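Side-chain contact in Non-structural protein 9 (Avian infectious bronchitis virus, PDB 5C94), which forms a homodimer and binds RNA, probably as an accessory subunit of the coronavirus replication machinery: residues 43-48 with 58-63. Sequence-based numbering, arbitrary orientation.
Sequences SVVAAI and ASFLNE
Val45 lays its CG2 methyl over one face of the Phe60 ring, the two side chains reaching toward each other from opposite strands. CG2 makes the CH-pi contact, 3.7 Å from the centroid of the Phe60 ring and 22° off its normal, displaced toward the rim where CZ and CE1 lie. The other branch, Val45 CG1, projects beyond the rim, 3.7 Å from Phe60 CE2. With CG1 anti to the backbone N (chi1 -172°), CG2 is placed over the ring and CG1 past its edge. Beside this pair, Ile48 CG2 meets the methyl CB of Ala58 at 3.9 Å, a buried apolar touch. At the other end the Glu63 chain, bent at chi2, carries its carboxylate to the backbone N-H of Ser43; the modelled separation is implausibly short and Glu63 poorly ordered, making this bond doubtful in detail. The two segments run nearly antiparallel, 169° apart, but face each other through side chains, as expected across the interior of the nsp9 beta-barrel. Cys34 of strand 30-39 touches Val45 and Ile48, while Ile68 and Val70 of strand 67-71 flank Phe60 and Ala58; helix 99-109 packs against Ala46 and Ala47.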
loop_
_atom_site.group_PDB
_atom_site.type_symbol
_atom_site.label_atom_id
_atom_site.label_comp_id
_atom_site.label_asym_id
_atom_site.label_seq_id
_atom_site.Cartn_x
_atom_site.Cartn_y
_atom_site.Cartn_z
ATOM N N SER A 43 8.082 -2.990 14.678
ATOM C CA SER A 43 8.081 -1.865 13.758
ATOM C C SER A 43 9.088 -2.086 12.636
ATOM O O SER A 43 10.212 -2.498 12.891
ATOM C CB SER A 43 8.403 -0.563 14.503
ATOM O OG SER A 43 7.259 -0.066 15.172
ATOM N N VAL A 44 8.674 -1.819 11.398
ATOM C CA VAL A 44 9.562 -1.881 10.242
ATOM C C VAL A 44 9.507 -0.542 9.490
ATOM O O VAL A 44 8.455 -0.158 8.977
ATOM C CB VAL A 44 9.181 -3.060 9.324
ATOM C CG1 VAL A 44 9.968 -3.037 7.991
ATOM C CG2 VAL A 44 9.385 -4.398 10.072
ATOM N N VAL A 45 10.619 0.196 9.473
ATOM C CA VAL A 45 10.656 1.462 8.753
ATOM C C VAL A 45 10.793 1.183 7.250
ATOM O O VAL A 45 11.652 0.407 6.820
ATOM C CB VAL A 45 11.804 2.379 9.253
ATOM C CG1 VAL A 45 11.700 3.750 8.635
ATOM C CG2 VAL A 45 11.718 2.541 10.746
ATOM N N ALA A 46 9.926 1.820 6.466
ATOM C CA ALA A 46 9.771 1.520 5.045
ATOM C C ALA A 46 10.246 2.643 4.112
ATOM O O ALA A 46 10.733 2.398 2.996
ATOM C CB ALA A 46 8.308 1.217 4.765
ATOM N N ALA A 47 10.075 3.881 4.559
ATOM C CA ALA A 47 10.302 5.019 3.690
ATOM C C ALA A 47 10.492 6.290 4.491
ATOM O O ALA A 47 10.066 6.367 5.643
ATOM C CB ALA A 47 9.143 5.185 2.727
ATOM N N ILE A 48 11.147 7.281 3.891
ATOM C CA ILE A 48 11.143 8.619 4.477
ATOM C C ILE A 48 10.696 9.619 3.418
ATOM O O ILE A 48 10.822 9.350 2.221
ATOM C CB ILE A 48 12.525 9.032 5.051
ATOM C CG1 ILE A 48 13.494 9.380 3.928
ATOM C CG2 ILE A 48 13.100 7.945 5.991
ATOM C CD1 ILE A 48 14.511 10.419 4.327
ATOM N N ALA A 58 19.250 7.309 6.104
ATOM C CA ALA A 58 18.321 7.751 7.139
ATOM C C ALA A 58 18.741 7.184 8.477
ATOM O O ALA A 58 19.490 6.195 8.544
ATOM C CB ALA A 58 16.899 7.340 6.817
ATOM N N SER A 59 18.262 7.810 9.547
ATOM C CA SER A 59 18.614 7.351 10.886
ATOM C C SER A 59 17.467 7.479 11.881
ATOM O O SER A 59 16.680 8.437 11.854
ATOM C CB SER A 59 19.833 8.110 11.400
ATOM O OG SER A 59 20.385 7.443 12.514
ATOM N N PHE A 60 17.389 6.496 12.764
ATOM C CA PHE A 60 16.327 6.439 13.757
ATOM C C PHE A 60 16.638 5.376 14.817
ATOM O O PHE A 60 17.632 4.635 14.714
ATOM C CB PHE A 60 14.989 6.150 13.080
ATOM C CG PHE A 60 15.049 5.025 12.086
ATOM C CD1 PHE A 60 15.069 3.698 12.518
ATOM C CD2 PHE A 60 15.087 5.291 10.719
ATOM C CE1 PHE A 60 15.132 2.649 11.603
ATOM C CE2 PHE A 60 15.145 4.248 9.784
ATOM C CZ PHE A 60 15.172 2.923 10.230
ATOM N N LEU A 61 15.819 5.287 15.842
ATOM C CA LEU A 61 15.972 4.241 16.843
ATOM C C LEU A 61 15.267 2.988 16.415
ATOM O O LEU A 61 14.248 3.062 15.803
ATOM C CB LEU A 61 15.414 4.681 18.175
ATOM C CG LEU A 61 16.092 5.810 18.923
ATOM C CD1 LEU A 61 15.469 6.025 20.274
ATOM C CD2 LEU A 61 17.576 5.604 19.048
ATOM N N ASN A 62 15.817 1.837 16.742
ATOM C CA ASN A 62 15.152 0.574 16.489
ATOM C C ASN A 62 14.304 0.096 17.655
ATOM O O ASN A 62 14.122 0.824 18.624
ATOM C CB ASN A 62 16.138 -0.502 16.065
ATOM C CG ASN A 62 17.078 -0.916 17.158
ATOM O OD1 ASN A 62 17.074 -0.393 18.240
ATOM N ND2 ASN A 62 17.906 -1.860 16.851
ATOM N N GLU A 63 13.764 -1.119 17.543
ATOM C CA GLU A 63 12.977 -1.713 18.630
ATOM C C GLU A 63 13.713 -1.692 19.966
ATOM O O GLU A 63 13.148 -1.314 20.995
ATOM C CB GLU A 63 12.569 -3.153 18.278
ATOM C CG GLU A 63 11.558 -3.262 17.136
ATOM C CD GLU A 63 10.123 -2.922 17.561
ATOM O OE1 GLU A 63 9.879 -2.660 18.755
ATOM O OE2 GLU A 63 9.231 -2.898 16.696
#